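Local structure of ESX-1 secretion system protein EccA1 (Mycobacterium tuberculosis, 4F3V) at residues L18-T30 against D41-D53. The protein probably powers, as an ATPase of the ESX-1 type VII secretion system, the export of virulence factors, this chain being its N-terminal TPR domain. Residues are numbered along the deposited sequence; the frame is centred on the assembly and turned at random.
Sequences LPMSEARSLDLFT and DAWIGRIRCGDTD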
ATOM      1  N   LEU A  18     -17.484 -12.493 -15.058  1.00 24.96           N
ATOM      2  CA  LEU A  18     -16.826 -12.329 -13.743  1.00 25.02           C
ATOM      3  C   LEU A  18     -17.492 -13.082 -12.590  1.00 27.94           C
ATOM      4  O   LEU A  18     -16.802 -13.721 -11.816  1.00 28.35           O
ATOM      5  CB  LEU A  18     -16.671 -10.858 -13.357  1.00 23.69           C
ATOM      6  CG  LEU A  18     -15.512 -10.098 -13.980  1.00 21.45           C
ATOM      7  CD1 LEU A  18     -15.666  -8.634 -13.648  1.00 21.84           C
ATOM      8  CD2 LEU A  18     -14.167 -10.634 -13.546  1.00 21.29           C
ATOM      9  N   PRO A  19     -18.830 -13.010 -12.468  1.00 30.29           N
ATOM     10  CA  PRO A  19     -19.457 -13.824 -11.421  1.00 32.98           C
ATOM     11  C   PRO A  19     -19.380 -15.339 -11.661  1.00 34.72           C
ATOM     12  O   PRO A  19     -19.522 -16.084 -10.718  1.00 39.70           O
ATOM     13  CB  PRO A  19     -20.922 -13.359 -11.411  1.00 34.26           C
ATOM     14  CG  PRO A  19     -21.052 -12.270 -12.414  1.00 33.29           C
ATOM     15  CD  PRO A  19     -19.788 -12.164 -13.201  1.00 30.76           C
ATOM     16  N   MET A  20     -19.194 -15.786 -12.906  1.00 34.67           N
ATOM     17  CA  MET A  20     -19.193 -17.225 -13.258  1.00 35.76           C
ATOM     18  C   MET A  20     -17.787 -17.806 -13.116  1.00 34.45           C
ATOM     19  O   MET A  20     -17.606 -18.860 -12.522  1.00 34.81           O
ATOM     20  CB  MET A  20     -19.681 -17.464 -14.707  1.00 37.55           C
ATOM     21  CG  MET A  20     -21.152 -17.085 -15.006  1.00 39.82           C
ATOM     22  SD  MET A  20     -21.945 -17.452 -16.627  1.00 41.96           S
ATOM     23  CE  MET A  20     -21.284 -16.152 -17.675  1.00 38.29           C
ATOM     24  N   SER A  21     -16.789 -17.111 -13.663  1.00 31.26           N
ATOM     25  CA  SER A  21     -15.437 -17.648 -13.702  1.00 30.89           C
ATOM     26  C   SER A  21     -14.411 -16.560 -13.967  1.00 28.97           C
ATOM     27  O   SER A  21     -14.266 -16.082 -15.089  1.00 26.87           O
ATOM     28  CB  SER A  21     -15.344 -18.703 -14.802  1.00 31.73           C
ATOM     29  OG  SER A  21     -14.004 -19.080 -15.012  1.00 32.17           O
ATOM     30  N   GLU A  22     -13.682 -16.182 -12.931  1.00 29.21           N
ATOM     31  CA  GLU A  22     -12.592 -15.245 -13.053  1.00 27.68           C
ATOM     32  C   GLU A  22     -11.521 -15.749 -14.003  1.00 26.40           C
ATOM     33  O   GLU A  22     -10.937 -14.957 -14.734  1.00 24.97           O
ATOM     34  CB  GLU A  22     -12.007 -14.918 -11.675  1.00 29.45           C
ATOM     35  CG  GLU A  22     -12.984 -14.099 -10.839  1.00 30.59           C
ATOM     36  CD  GLU A  22     -12.435 -13.674  -9.496  1.00 32.13           C
ATOM     37  OE1 GLU A  22     -11.255 -13.941  -9.224  1.00 34.81           O
ATOM     38  OE2 GLU A  22     -13.191 -13.066  -8.709  1.00 32.70           O
ATOM     39  N   ALA A  23     -11.292 -17.052 -14.019  1.00 26.44           N
ATOM     40  CA  ALA A  23     -10.324 -17.660 -14.929  1.00 26.83           C
ATOM     41  C   ALA A  23     -10.669 -17.402 -16.410  1.00 25.42           C
ATOM     42  O   ALA A  23      -9.806 -17.067 -17.191  1.00 24.36           O
ATOM     43  CB  ALA A  23     -10.205 -19.167 -14.651  1.00 28.59           C
ATOM     44  N   ARG A  24     -11.937 -17.592 -16.775  1.00 25.38           N
ATOM     45  CA  ARG A  24     -12.380 -17.311 -18.140  1.00 24.91           C
ATOM     46  C   ARG A  24     -12.349 -15.798 -18.462  1.00 22.48           C
ATOM     47  O   ARG A  24     -11.983 -15.425 -19.568  1.00 21.73           O
ATOM     48  CB  ARG A  24     -13.772 -17.890 -18.395  1.00 26.22           C
ATOM     49  CG  ARG A  24     -13.814 -19.427 -18.473  1.00 28.72           C
ATOM     50  CD  ARG A  24     -15.090 -19.921 -19.142  1.00 30.44           C
ATOM     51  NE  ARG A  24     -15.420 -21.308 -18.804  1.00 33.25           N
ATOM     52  CZ  ARG A  24     -16.254 -21.631 -17.814  1.00 34.45           C
ATOM     53  NH1 ARG A  24     -16.834 -20.667 -17.080  1.00 33.56           N
ATOM     54  NH2 ARG A  24     -16.519 -22.897 -17.547  1.00 36.47           N
ATOM     55  N   SER A  25     -12.748 -14.958 -17.508  1.00 20.77           N
ATOM     56  CA  SER A  25     -12.677 -13.520 -17.686  1.00 19.64           C
ATOM     57  C   SER A  25     -11.220 -13.117 -17.936  1.00 18.99           C
ATOM     58  O   SER A  25     -10.941 -12.335 -18.840  1.00 17.87           O
ATOM     59  CB  SER A  25     -13.189 -12.770 -16.458  1.00 19.46           C
ATOM     60  OG  SER A  25     -14.580 -12.967 -16.282  1.00 20.45           O
ATOM     61  N   LEU A  26     -10.304 -13.681 -17.163  1.00 19.69           N
ATOM     62  CA  LEU A  26      -8.864 -13.391 -17.328  1.00 19.59           C
ATOM     63  C   LEU A  26      -8.400 -13.715 -18.749  1.00 20.03           C
ATOM     64  O   LEU A  26      -7.647 -12.931 -19.346  1.00 19.49           O
ATOM     65  CB  LEU A  26      -8.026 -14.143 -16.292  1.00 20.88           C
ATOM     66  CG  LEU A  26      -6.502 -13.909 -16.295  1.00 21.42           C
ATOM     67  CD1 LEU A  26      -6.190 -12.424 -16.117  1.00 19.81           C
ATOM     68  CD2 LEU A  26      -5.752 -14.796 -15.276  1.00 23.14           C
ATOM     69  N   ASP A  27      -8.846 -14.857 -19.286  1.00 21.42           N
ATOM     70  CA  ASP A  27      -8.452 -15.268 -20.636  1.00 22.44           C
ATOM     71  C   ASP A  27      -8.883 -14.176 -21.602  1.00 21.45           C
ATOM     72  O   ASP A  27      -8.135 -13.836 -22.506  1.00 21.93           O
ATOM     73  CB  ASP A  27      -9.131 -16.567 -21.084  1.00 24.13           C
ATOM     74  CG  ASP A  27      -8.594 -17.811 -20.391  1.00 26.09           C
ATOM     75  OD1 ASP A  27      -7.427 -17.811 -19.926  1.00 26.40           O
ATOM     76  OD2 ASP A  27      -9.360 -18.805 -20.339  1.00 27.14           O
ATOM     77  N   LEU A  28     -10.080 -13.625 -21.390  1.00 20.60           N
ATOM     78  CA  LEU A  28     -10.635 -12.632 -22.303  1.00 20.11           C
ATOM     79  C   LEU A  28      -9.955 -11.284 -22.150  1.00 19.29           C
ATOM     80  O   LEU A  28      -9.644 -10.641 -23.151  1.00 19.63           O
ATOM     81  CB  LEU A  28     -12.149 -12.491 -22.114  1.00 20.08           C
ATOM     82  CG  LEU A  28     -13.009 -13.698 -22.493  1.00 21.90           C
ATOM     83  CD1 LEU A  28     -14.450 -13.461 -22.116  1.00 22.11           C
ATOM     84  CD2 LEU A  28     -12.903 -14.004 -23.979  1.00 23.25           C
ATOM     85  N   PHE A  29      -9.765 -10.815 -20.915  1.00 18.58           N
ATOM     86  CA  PHE A  29      -9.028  -9.568 -20.697  1.00 17.69           C
ATOM     87  C   PHE A  29      -7.595  -9.690 -21.262  1.00 18.69           C
ATOM     88  O   PHE A  29      -7.057  -8.741 -21.826  1.00 18.78           O
ATOM     89  CB  PHE A  29      -8.959  -9.202 -19.214  1.00 17.02           C
ATOM     90  CG  PHE A  29     -10.266  -8.787 -18.603  1.00 16.41           C
ATOM     91  CD1 PHE A  29     -11.012  -7.733 -19.134  1.00 16.02           C
ATOM     92  CD2 PHE A  29     -10.727  -9.390 -17.471  1.00 16.54           C
ATOM     93  CE1 PHE A  29     -12.189  -7.313 -18.538  1.00 15.68           C
ATOM     94  CE2 PHE A  29     -11.901  -8.981 -16.867  1.00 16.95           C
ATOM     95  CZ  PHE A  29     -12.645  -7.940 -17.398  1.00 16.05           C
ATOM     96  N   THR A  30      -7.002 -10.872 -21.152  1.00 19.91           N
ATOM     97  CA  THR A  30      -5.655 -11.102 -21.643  1.00 21.26           C
ATOM     98  C   THR A  30      -5.622 -11.109 -23.169  1.00 21.94           C
ATOM     99  O   THR A  30      -4.681 -10.601 -23.768  1.00 22.13           O
ATOM    100  CB  THR A  30      -5.094 -12.414 -21.062  1.00 23.05           C
ATOM    101  OG1 THR A  30      -5.027 -12.272 -19.641  1.00 22.59           O
ATOM    102  CG2 THR A  30      -3.706 -12.740 -21.618  1.00 25.00           C
ATOM    103  N   ASP A  41      -8.371  -0.401 -19.501  1.00 14.47           N
ATOM    104  CA  ASP A  41      -9.505  -1.088 -18.849  1.00 14.62           C
ATOM    105  C   ASP A  41      -9.340  -2.614 -18.765  1.00 14.37           C
ATOM    106  O   ASP A  41      -9.778  -3.227 -17.799  1.00 14.48           O
ATOM    107  CB  ASP A  41     -10.841  -0.741 -19.537  1.00 14.81           C
ATOM    108  CG  ASP A  41     -11.179   0.733 -19.434  1.00 15.49           C
ATOM    109  OD1 ASP A  41     -10.486   1.465 -18.675  1.00 15.44           O
ATOM    110  OD2 ASP A  41     -12.152   1.153 -20.081  1.00 16.34           O
ATOM    111  N   ALA A  42      -8.705  -3.209 -19.764  1.00 14.37           N
ATOM    112  CA  ALA A  42      -8.437  -4.647 -19.742  1.00 14.74           C
ATOM    113  C   ALA A  42      -7.300  -5.035 -18.784  1.00 14.75           C
ATOM    114  O   ALA A  42      -7.336  -6.108 -18.184  1.00 15.68           O
ATOM    115  CB  ALA A  42      -8.189  -5.166 -21.166  1.00 14.13           C
ATOM    116  N   TRP A  43      -6.279  -4.193 -18.652  1.00 14.94           N
ATOM    117  CA  TRP A  43      -5.274  -4.393 -17.611  1.00 15.26           C
ATOM    118  C   TRP A  43      -5.897  -4.360 -16.241  1.00 15.56           C
ATOM    119  O   TRP A  43      -5.591  -5.215 -15.407  1.00 16.48           O
ATOM    120  CB  TRP A  43      -4.128  -3.390 -17.695  1.00 15.62           C
ATOM    121  CG  TRP A  43      -3.267  -3.546 -18.922  1.00 15.98           C
ATOM    122  CD1 TRP A  43      -3.228  -2.709 -20.025  1.00 16.35           C
ATOM    123  CD2 TRP A  43      -2.323  -4.616 -19.220  1.00 16.91           C
ATOM    124  NE1 TRP A  43      -2.344  -3.172 -20.954  1.00 17.26           N
ATOM    125  CE2 TRP A  43      -1.775  -4.325 -20.526  1.00 17.83           C
ATOM    126  CE3 TRP A  43      -1.914  -5.763 -18.561  1.00 17.66           C
ATOM    127  CZ2 TRP A  43      -0.840  -5.143 -21.131  1.00 19.29           C
ATOM    128  CZ3 TRP A  43      -0.976  -6.578 -19.174  1.00 19.63           C
ATOM    129  CH2 TRP A  43      -0.444  -6.271 -20.435  1.00 20.17           C
ATOM    130  N   ILE A  44      -6.832  -3.440 -16.018  1.00 15.14           N
ATOM    131  CA  ILE A  44      -7.560  -3.374 -14.755  1.00 15.43           C
ATOM    132  C   ILE A  44      -8.460  -4.625 -14.572  1.00 15.68           C
ATOM    133  O   ILE A  44      -8.592  -5.153 -13.476  1.00 16.11           O
ATOM    134  CB  ILE A  44      -8.357  -2.044 -14.643  1.00 14.75           C
ATOM    135  CG1 ILE A  44      -7.356  -0.860 -14.617  1.00 15.58           C
ATOM    136  CG2 ILE A  44      -9.258  -2.030 -13.409  1.00 14.85           C
ATOM    137  CD1 ILE A  44      -8.001   0.511 -14.814  1.00 15.38           C
ATOM    138  N   GLY A  45      -9.089  -5.068 -15.644  1.00 15.50           N
ATOM    139  CA  GLY A  45      -9.857  -6.330 -15.625  1.00 16.00           C
ATOM    140  C   GLY A  45      -8.988  -7.496 -15.174  1.00 17.00           C
ATOM    141  O   GLY A  45      -9.415  -8.318 -14.359  1.00 17.72           O
ATOM    142  N   ARG A  46      -7.748  -7.557 -15.665  1.00 17.24           N
ATOM    143  CA  ARG A  46      -6.823  -8.627 -15.259  1.00 18.33           C
ATOM    144  C   ARG A  46      -6.539  -8.572 -13.759  1.00 19.01           C
ATOM    145  O   ARG A  46      -6.535  -9.623 -13.076  1.00 19.37           O
ATOM    146  CB  ARG A  46      -5.525  -8.583 -16.051  1.00 18.64           C
ATOM    147  CG  ARG A  46      -5.698  -9.000 -17.506  1.00 19.19           C
ATOM    148  CD  ARG A  46      -4.452  -8.776 -18.337  1.00 19.92           C
ATOM    149  NE  ARG A  46      -3.295  -9.496 -17.816  1.00 21.48           N
ATOM    150  CZ  ARG A  46      -2.263  -9.940 -18.544  1.00 22.53           C
ATOM    151  NH1 ARG A  46      -2.191  -9.736 -19.857  1.00 22.63           N
ATOM    152  NH2 ARG A  46      -1.278 -10.569 -17.936  1.00 23.98           N
ATOM    153  N   ILE A  47      -6.327  -7.354 -13.249  1.00 18.50           N
ATOM    154  CA  ILE A  47      -6.138  -7.136 -11.808  1.00 19.91           C
ATOM    155  C   ILE A  47      -7.350  -7.661 -11.032  1.00 20.22           C
ATOM    156  O   ILE A  47      -7.213  -8.365 -10.045  1.00 20.55           O
ATOM    157  CB  ILE A  47      -5.913  -5.636 -11.473  1.00 19.54           C
ATOM    158  CG1 ILE A  47      -4.572  -5.161 -12.047  1.00 19.83           C
ATOM    159  CG2 ILE A  47      -5.956  -5.433  -9.963  1.00 21.12           C
ATOM    160  CD1 ILE A  47      -4.277  -3.669 -11.875  1.00 20.26           C
ATOM    161  N   ARG A  48      -8.544  -7.322 -11.513  1.00 19.06           N
ATOM    162  CA  ARG A  48      -9.756  -7.811 -10.883  1.00 19.72           C
ATOM    163  C   ARG A  48      -9.792  -9.352 -10.821  1.00 20.16           C
ATOM    164  O   ARG A  48     -10.365  -9.914  -9.882  1.00 20.58           O
ATOM    165  CB  ARG A  48     -10.967  -7.286 -11.638  1.00 19.15           C
ATOM    166  CG  ARG A  48     -12.283  -7.951 -11.307  1.00 20.06           C
ATOM    167  CD  ARG A  48     -12.721  -7.653  -9.897  1.00 21.64           C
ATOM    168  NE  ARG A  48     -14.045  -8.226  -9.667  1.00 23.18           N
ATOM    169  CZ  ARG A  48     -14.291  -9.511  -9.433  1.00 24.09           C
ATOM    170  NH1 ARG A  48     -13.314 -10.402  -9.385  1.00 24.36           N
ATOM    171  NH2 ARG A  48     -15.539  -9.905  -9.252  1.00 25.56           N
ATOM    172  N   CYS A  49      -9.217 -10.015 -11.826  1.00 20.07           N
ATOM    173  CA  CYS A  49      -9.236 -11.490 -11.890  1.00 21.70           C
ATOM    174  C   CYS A  49      -8.094 -12.125 -11.114  1.00 23.73           C
ATOM    175  O   CYS A  49      -7.887 -13.316 -11.213  1.00 24.65           O
ATOM    176  CB  CYS A  49      -9.201 -11.979 -13.339  1.00 21.42           C
ATOM    177  SG  CYS A  49     -10.635 -11.480 -14.321  1.00 20.58           S
ATOM    178  N   GLY A  50      -7.345 -11.336 -10.351  1.00 24.80           N
ATOM    179  CA  GLY A  50      -6.287 -11.866  -9.493  1.00 28.19           C
ATOM    180  C   GLY A  50      -4.905 -11.820 -10.112  1.00 29.30           C
ATOM    181  O   GLY A  50      -3.968 -12.393  -9.580  1.00 30.29           O
ATOM    182  N   ASP A  51      -4.760 -11.119 -11.231  1.00 29.46           N
ATOM    183  CA  ASP A  51      -3.445 -10.915 -11.823  1.00 31.38           C
ATOM    184  C   ASP A  51      -2.833  -9.650 -11.229  1.00 33.89           C
ATOM    185  O   ASP A  51      -3.096  -8.565 -11.703  1.00 34.92           O
ATOM    186  CB  ASP A  51      -3.564 -10.762 -13.352  1.00 30.15           C
ATOM    187  CG  ASP A  51      -2.241 -10.454 -14.014  1.00 30.73           C
ATOM    188  OD1 ASP A  51      -1.180 -10.620 -13.354  1.00 30.99           O
ATOM    189  OD2 ASP A  51      -2.256 -10.046 -15.193  1.00 29.00           O
ATOM    190  N   THR A  52      -2.017  -9.781 -10.198  1.00 40.13           N
ATOM    191  CA  THR A  52      -1.281  -8.621  -9.656  1.00 42.63           C
ATOM    192  C   THR A  52       0.242  -8.693  -9.940  1.00 45.43           C
ATOM    193  O   THR A  52       1.050  -8.166  -9.168  1.00 46.21           O
ATOM    194  CB  THR A  52      -1.544  -8.440  -8.143  1.00 45.47           C
ATOM    195  OG1 THR A  52      -1.276  -9.670  -7.459  1.00 47.31           O
ATOM    196  CG2 THR A  52      -3.017  -8.011  -7.907  1.00 45.67           C
ATOM    197  N   ASP A  53       0.622  -9.351 -11.043  1.00 43.88           N
ATOM    198  CA  ASP A  53       1.949  -9.197 -11.643  1.00 42.89           C
ATOM    199  C   ASP A  53       2.285  -7.701 -11.687  1.00 40.16           C
ATOM    200  O   ASP A  53       1.452  -6.890 -12.114  1.00 36.75           O
ATOM    201  CB  ASP A  53       1.907  -9.766 -13.069  1.00 43.35           C
ATOM    202  CG  ASP A  53       3.271  -9.747 -13.790  1.00 46.68           C
ATOM    203  OD1 ASP A  53       4.115  -8.860 -13.579  1.00 46.80           O
ATOM    204  OD2 ASP A  53       3.491 -10.649 -14.618  1.00 51.11           O
TER
HETATM  205  O   HOH W   1     -15.805 -12.894  -9.325  1.00 32.23           O
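Glu22 OE2 is gripped twice at the end of the helix pair: Arg48 NH1 donates to it over 2.8 Å in a salt bridge, and a water gives it a hydrogen. The arginine nitrogen stands well above the carboxylate plane, whereas the oxygen lies in the plane of the guanidinium, the two flat groups being turned 77° apart. The same water accepts from Arg48 NH2 and donates to Leu18 O, tying the turn before helix 22-35 into the bridge, while Leu18 CD2 sits over the guanidinium face. Arg48 NE is hydrogen-bonded to Leu81 O, which would limit the rotation of the head group.

Deeper in, the helices pack by close approach at a glycine. The face of the Phe29 ring lies flat on Gly45, whose CA is 3.5 Å from the ring centroid in a CH-pi contact, almost on the ring normal. Such pairing of neighbouring antiparallel helices, here with axes 8.6 Å apart and at 157°, is the building principle of tetratricopeptide repeat domains; Ala14 of helix 2-17 also touches Phe29. Cys49 SG meets the edge of the ring, 3.8 Å from Phe29 CD2, and also lies against Ser25 CB and Leu18 CD2, while Cys49 CB packs on Leu26 CB, just where a Schellman motif, with Gly50 at positive phi, ends helix 40-48.

At the other border, Leu26 CD1 rests on Arg46 CG at 3.7 Å. A bend at chi3 (58°) swings the Arg46 guanidinium across Thr30, OG1 over one face and Trp43 over the other, while Asp51 OD2 accepts from both NE and NH2 of Arg46 in a side-on salt bridge and shares a further hydrogen bond with Thr56 of helix 54-62.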